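Local structure of CELL division protein FTSZ (4B45) at residues A[277-280]-A[281-285]; A[231-235]-A[236-240]. The protein binds and probably hydrolyses GTP as a tubulin-like cytoskeletal protein of an archaeon, where it takes part in controlling cell shape. One frame throughout, in Å; residues are numbered along the deposited sequence.

Contact 1 of 2, residues A[277-280]-A[281-285]; sequences IPRK and GVERA
Arg-279 stretches its side chain across that of Glu-283, one turn on, at the start of helix 279-293, in an i to i+4 salt bridge. This helix makes the crossover of a beta-alpha-beta unit between strands 263-272 and 298-304 of the C-terminal domain, and Pro-278 occupies its N-cap position. The arginine chain is extended from CG to NE with CG anti to the backbone N (chi1 172°), which brings the guanidinium to the carboxylate of Glu-283. Arg-279 NE gives a nearly straight hydrogen bond to Glu-283 OE2 at 3.3 Å. That oxygen lies in the guanidinium plane, whereas the donor reaches it from above the carboxylate plane; the two planes stand 78° apart. On that same edge of the guanidinium a water completes the bridge, accepting from Arg-279 NH2 at 2.9 Å and donating to Glu-283 OE2. The backbone bonds from Val-282 N to Pro-278 O (3.1 Å) and from Glu-283 N to Arg-279 O start the helix.

On the side facing the strands Ile-277 CG2 presses on Val-282 CG2 at 3.4 Å, tight for two methyls, and both side chains also touch Ile-270 and Asp-302 of the flanking strands. Arg-284 meets Met-244 of helix 240-252. Lys-280 and Arg-284 run side by side, two like charges that would be expected to repel. Lys-280 CE sits over one face of the Arg-284 guanidinium, toward its rim, and Lys-280 NZ comes to 3.2 Å from Arg-284 NH2.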
ATOM      1  N   ILE A 277     -25.400  -3.188   8.398  1.00 45.79           N
ATOM      2  CA  ILE A 277     -24.281  -3.401   9.318  1.00 43.46           C
ATOM      3  C   ILE A 277     -24.760  -3.495  10.767  1.00 49.83           C
ATOM      4  O   ILE A 277     -25.174  -2.486  11.347  1.00 45.49           O
ATOM      5  CB  ILE A 277     -23.288  -2.244   9.200  1.00 43.88           C
ATOM      6  CG1 ILE A 277     -22.800  -2.112   7.749  1.00 49.27           C
ATOM      7  CG2 ILE A 277     -22.125  -2.433  10.156  1.00 42.71           C
ATOM      8  CD1 ILE A 277     -21.548  -1.266   7.589  1.00 55.34           C
ATOM      9  N   PRO A 278     -24.702  -4.708  11.355  1.00 47.30           N
ATOM     10  CA  PRO A 278     -25.254  -4.955  12.691  1.00 45.81           C
ATOM     11  C   PRO A 278     -24.347  -4.468  13.816  1.00 47.87           C
ATOM     12  O   PRO A 278     -23.131  -4.656  13.762  1.00 50.03           O
ATOM     13  CB  PRO A 278     -25.373  -6.479  12.746  1.00 48.47           C
ATOM     14  CG  PRO A 278     -24.312  -6.982  11.791  1.00 42.41           C
ATOM     15  CD  PRO A 278     -24.174  -5.934  10.725  1.00 45.65           C
ATOM     16  N   ARG A 279     -24.953  -3.862  14.834  1.00 43.87           N
ATOM     17  CA  ARG A 279     -24.215  -3.363  15.986  1.00 42.54           C
ATOM     18  C   ARG A 279     -23.405  -4.461  16.666  1.00 46.80           C
ATOM     19  O   ARG A 279     -22.228  -4.282  16.966  1.00 47.39           O
ATOM     20  CB  ARG A 279     -25.185  -2.749  17.001  1.00 41.88           C
ATOM     21  CG  ARG A 279     -24.536  -2.378  18.324  1.00 39.39           C
ATOM     22  CD  ARG A 279     -25.548  -1.736  19.263  1.00 41.26           C
ATOM     23  NE  ARG A 279     -24.937  -1.424  20.546  1.00 49.28           N
ATOM     24  CZ  ARG A 279     -25.594  -0.894  21.572  1.00 49.79           C
ATOM     25  NH1 ARG A 279     -26.887  -0.624  21.462  1.00 48.90           N
ATOM     26  NH2 ARG A 279     -24.958  -0.647  22.711  1.00 43.23           N
ATOM     27  N   LYS A 280     -24.041  -5.595  16.932  1.00 49.66           N
ATOM     28  CA  LYS A 280     -23.360  -6.664  17.645  1.00 47.85           C
ATOM     29  C   LYS A 280     -22.243  -7.286  16.798  1.00 48.04           C
ATOM     30  O   LYS A 280     -21.193  -7.699  17.322  1.00 42.61           O
ATOM     31  CB  LYS A 280     -24.365  -7.718  18.113  1.00 51.11           C
ATOM     32  CG  LYS A 280     -23.716  -8.917  18.768  1.00 54.88           C
ATOM     33  CD  LYS A 280     -24.360  -9.242  20.090  1.00 65.28           C
ATOM     34  CE  LYS A 280     -23.875  -8.318  21.186  1.00 72.20           C
ATOM     35  NZ  LYS A 280     -24.443  -8.736  22.515  1.00 75.75           N
ATOM     36  N   GLY A 281     -22.458  -7.339  15.488  1.00 37.06           N
ATOM     37  CA  GLY A 281     -21.425  -7.831  14.590  1.00 34.63           C
ATOM     38  C   GLY A 281     -20.157  -6.998  14.655  1.00 40.65           C
ATOM     39  O   GLY A 281     -19.046  -7.529  14.820  1.00 39.95           O
ATOM     40  N   VAL A 282     -20.321  -5.684  14.532  1.00 45.51           N
ATOM     41  CA  VAL A 282     -19.188  -4.757  14.543  1.00 40.06           C
ATOM     42  C   VAL A 282     -18.447  -4.779  15.882  1.00 42.87           C
ATOM     43  O   VAL A 282     -17.215  -4.853  15.919  1.00 44.14           O
ATOM     44  CB  VAL A 282     -19.649  -3.318  14.252  1.00 47.55           C
ATOM     45  CG1 VAL A 282     -18.507  -2.325  14.466  1.00 44.46           C
ATOM     46  CG2 VAL A 282     -20.168  -3.220  12.835  1.00 46.10           C
ATOM     47  N   GLU A 283     -19.205  -4.735  16.974  1.00 45.65           N
ATOM     48  CA  GLU A 283     -18.633  -4.718  18.313  1.00 46.65           C
ATOM     49  C   GLU A 283     -17.809  -5.971  18.547  1.00 42.57           C
ATOM     50  O   GLU A 283     -16.638  -5.895  18.922  1.00 44.07           O
ATOM     51  CB  GLU A 283     -19.731  -4.577  19.383  1.00 39.45           C
ATOM     52  CG  GLU A 283     -20.398  -3.204  19.393  1.00 49.92           C
ATOM     53  CD  GLU A 283     -21.479  -3.054  20.475  1.00 58.68           C
ATOM     54  OE1 GLU A 283     -22.101  -4.070  20.861  1.00 60.46           O
ATOM     55  OE2 GLU A 283     -21.709  -1.913  20.935  1.00 55.74           O
ATOM     56  N   ARG A 284     -18.419  -7.127  18.311  1.00 40.68           N
ATOM     57  CA  ARG A 284     -17.711  -8.400  18.436  1.00 40.70           C
ATOM     58  C   ARG A 284     -16.537  -8.535  17.472  1.00 38.53           C
ATOM     59  O   ARG A 284     -15.499  -9.102  17.840  1.00 43.33           O
ATOM     60  CB  ARG A 284     -18.681  -9.572  18.273  1.00 41.30           C
ATOM     61  CG  ARG A 284     -19.709  -9.626  19.407  1.00 46.85           C
ATOM     62  CD  ARG A 284     -19.032  -9.922  20.743  1.00 47.61           C
ATOM     63  NE  ARG A 284     -19.870  -9.525  21.872  1.00 59.25           N
ATOM     64  CZ  ARG A 284     -20.852 -10.268  22.374  1.00 55.11           C
ATOM     65  NH1 ARG A 284     -21.135 -11.447  21.841  1.00 49.33           N
ATOM     66  NH2 ARG A 284     -21.559  -9.826  23.404  1.00 63.80           N
ATOM     67  N   ALA A 285     -16.663  -8.010  16.252  1.00 36.17           N
ATOM     68  CA  ALA A 285     -15.543  -8.125  15.290  1.00 45.46           C
ATOM     69  C   ALA A 285     -14.309  -7.339  15.735  1.00 42.76           C
ATOM     70  O   ALA A 285     -13.183  -7.823  15.637  1.00 41.57           O
ATOM     71  CB  ALA A 285     -15.960  -7.707  13.885  1.00 44.47           C
TER
HETATM   72  O   HOH W   1     -22.151  -0.544  23.450  1.00 50.14           O

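Contact 2 of 2, residues A[231-235]-A[236-240]; sequences EASPN and AEDNI
An ST turn at Ser-233 opens the loop between strand 222-231 and helix 240-252, and the side chains of Asp-238 and Asn-239 fold back onto it. Ser-233 OG is gripped twice: it accepts from Asn-235 N at 3.2 Å and donates to Asp-238 OD2 at 2.9 Å, on the anti lone pair of the carboxylate. Asn-239, at the N-cap position, spends its amide on the Ser-233 backbone instead of capping the helix. With CG of Asn-239 anti to the carbonyl carbon (chi1 -66°), its amide turns back to Ser-233: Asn-239 OD1 takes Ser-233 N on a lone pair at 2.8 Å, and Asn-239 ND2 gives a 2.7 Å bond to Ser-233 O. This two-way grip on one residue fixes the turn of the amide. Asp-238 N also bonds to Asn-235 O, meeting it from above the carbonyl plane. Asn-239 ND2 has a further acceptor in Thr-276 O. Were Asn-239 replaced by an alanine, Ser-233 N and O and Thr-276 O would probably all lose this partner, leaving the loop less firmly tied to the helix start. The Asn-239 side chain also touches Leu-310 of strand 309-319 and Pro-278, just before helix 279-293.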
ATOM      1  N   GLU A 231     -21.540 -11.215   0.677  1.00 46.77           N
ATOM      2  CA  GLU A 231     -22.852 -10.714   0.316  1.00 56.22           C
ATOM      3  C   GLU A 231     -23.553 -10.232   1.579  1.00 56.00           C
ATOM      4  O   GLU A 231     -23.414 -10.842   2.643  1.00 50.16           O
ATOM      5  CB  GLU A 231     -23.680 -11.796  -0.371  1.00 63.16           C
ATOM      6  CG  GLU A 231     -25.100 -11.353  -0.665  1.00 79.52           C
ATOM      7  CD  GLU A 231     -26.004 -12.492  -1.089  1.00 94.60           C
ATOM      8  OE1 GLU A 231     -25.497 -13.473  -1.685  1.00 99.72           O
ATOM      9  OE2 GLU A 231     -27.224 -12.401  -0.823  1.00 97.68           O
ATOM     10  N   ALA A 232     -24.280  -9.122   1.470  1.00 54.53           N
ATOM     11  CA  ALA A 232     -25.066  -8.625   2.586  1.00 42.25           C
ATOM     12  C   ALA A 232     -26.542  -8.913   2.419  1.00 50.99           C
ATOM     13  O   ALA A 232     -27.128  -8.708   1.353  1.00 53.72           O
ATOM     14  CB  ALA A 232     -24.848  -7.134   2.793  1.00 43.74           C
ATOM     15  N   SER A 233     -27.142  -9.396   3.495  1.00 50.73           N
ATOM     16  CA  SER A 233     -28.582  -9.438   3.597  1.00 56.48           C
ATOM     17  C   SER A 233     -29.063  -8.025   3.903  1.00 53.12           C
ATOM     18  O   SER A 233     -28.352  -7.254   4.555  1.00 47.14           O
ATOM     19  CB  SER A 233     -28.999 -10.392   4.713  1.00 52.34           C
ATOM     20  OG  SER A 233     -30.383 -10.268   4.984  1.00 66.82           O
ATOM     21  N   PRO A 234     -30.267  -7.677   3.424  1.00 52.75           N
ATOM     22  CA  PRO A 234     -30.903  -6.392   3.722  1.00 59.51           C
ATOM     23  C   PRO A 234     -31.150  -6.233   5.216  1.00 57.82           C
ATOM     24  O   PRO A 234     -31.176  -5.114   5.718  1.00 57.55           O
ATOM     25  CB  PRO A 234     -32.248  -6.491   2.994  1.00 62.24           C
ATOM     26  CG  PRO A 234     -32.478  -7.953   2.817  1.00 59.22           C
ATOM     27  CD  PRO A 234     -31.122  -8.522   2.576  1.00 53.54           C
ATOM     28  N   ASN A 235     -31.332  -7.351   5.911  1.00 55.57           N
ATOM     29  CA  ASN A 235     -31.504  -7.341   7.353  1.00 59.59           C
ATOM     30  C   ASN A 235     -30.154  -7.403   8.045  1.00 56.53           C
ATOM     31  O   ASN A 235     -29.383  -8.341   7.830  1.00 51.00           O
ATOM     32  CB  ASN A 235     -32.378  -8.517   7.794  1.00 73.76           C
ATOM     33  CG  ASN A 235     -32.861  -8.380   9.224  1.00 91.51           C
ATOM     34  OD1 ASN A 235     -32.794  -7.298   9.816  1.00 97.09           O
ATOM     35  ND2 ASN A 235     -33.359  -9.478   9.789  1.00 98.42           N
ATOM     36  N   ALA A 236     -29.869  -6.392   8.865  1.00 53.76           N
ATOM     37  CA  ALA A 236     -28.599  -6.296   9.581  1.00 47.58           C
ATOM     38  C   ALA A 236     -28.336  -7.500  10.492  1.00 45.26           C
ATOM     39  O   ALA A 236     -27.217  -7.985  10.560  1.00 45.33           O
ATOM     40  CB  ALA A 236     -28.541  -5.000  10.382  1.00 44.14           C
ATOM     41  N   GLU A 237     -29.367  -7.970  11.193  1.00 45.53           N
ATOM     42  CA  GLU A 237     -29.241  -9.154  12.048  1.00 48.86           C
ATOM     43  C   GLU A 237     -28.717 -10.404  11.322  1.00 50.50           C
ATOM     44  O   GLU A 237     -28.013 -11.220  11.920  1.00 51.99           O
ATOM     45  CB  GLU A 237     -30.568  -9.474  12.740  1.00 48.24           C
ATOM     46  CG  GLU A 237     -30.418 -10.346  13.972  1.00 55.04           C
ATOM     47  CD  GLU A 237     -31.740 -10.584  14.679  1.00 63.86           C
ATOM     48  OE1 GLU A 237     -32.768 -10.678  13.972  1.00 70.95           O
ATOM     49  OE2 GLU A 237     -31.757 -10.668  15.935  1.00 57.22           O
ATOM     50  N   ASP A 238     -29.041 -10.558  10.040  1.00 50.11           N
ATOM     51  CA  ASP A 238     -28.539 -11.717   9.289  1.00 54.23           C
ATOM     52  C   ASP A 238     -27.059 -11.606   8.973  1.00 50.43           C
ATOM     53  O   ASP A 238     -26.453 -12.569   8.515  1.00 56.11           O
ATOM     54  CB  ASP A 238     -29.270 -11.902   7.962  1.00 51.96           C
ATOM     55  CG  ASP A 238     -30.737 -12.130   8.130  1.00 58.37           C
ATOM     56  OD1 ASP A 238     -31.136 -12.746   9.143  1.00 63.46           O
ATOM     57  OD2 ASP A 238     -31.491 -11.688   7.232  1.00 61.68           O
ATOM     58  N   ASN A 239     -26.472 -10.436   9.200  1.00 42.00           N
ATOM     59  CA  ASN A 239     -25.111 -10.198   8.731  1.00 45.57           C
ATOM     60  C   ASN A 239     -24.094 -10.235   9.852  1.00 41.12           C
ATOM     61  O   ASN A 239     -22.946  -9.847   9.669  1.00 42.62           O
ATOM     62  CB  ASN A 239     -25.027  -8.854   7.993  1.00 44.89           C
ATOM     63  CG  ASN A 239     -25.828  -8.848   6.704  1.00 50.05           C
ATOM     64  OD1 ASN A 239     -25.867  -9.844   5.981  1.00 49.55           O
ATOM     65  ND2 ASN A 239     -26.469  -7.724   6.406  1.00 44.72           N
ATOM     66  N   ILE A 240     -24.521 -10.667  11.026  1.00 44.41           N
ATOM     67  CA  ILE A 240     -23.617 -10.686  12.170  1.00 47.00           C
ATOM     68  C   ILE A 240     -22.433 -11.608  11.910  1.00 48.44           C
ATOM     69  O   ILE A 240     -21.280 -11.226  12.117  1.00 45.50           O
ATOM     70  CB  ILE A 240     -24.339 -11.081  13.465  1.00 40.86           C
ATOM     71  CG1 ILE A 240     -25.228  -9.927  13.934  1.00 48.50           C
ATOM     72  CG2 ILE A 240     -23.324 -11.415  14.537  1.00 44.21           C
ATOM     73  CD1 ILE A 240     -26.102 -10.256  15.117  1.00 51.58           C
TER

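Contact 2 precedes contact 1 in the chain, and the two lie side by side, their centres about 11 Å apart, both in the C-terminal domain and well away from the GTP site. Each stands at the start of a helix, 240-252 for contact 2 and 279-293 for contact 1. Pro-278 joins them: its CB packs 3.2 Å from Ala-236 O and 3.6 Å from Ile-240 CG1. Contact 1 is partly buried, with an apolar inner side against the sheet and charged residues outside. Contact 2 is a surface loop held by amide and hydroxyl groups bonded to backbone atoms, with a single carboxylate as acceptor, and no salt bridge across it, with Asn-239 its buried member.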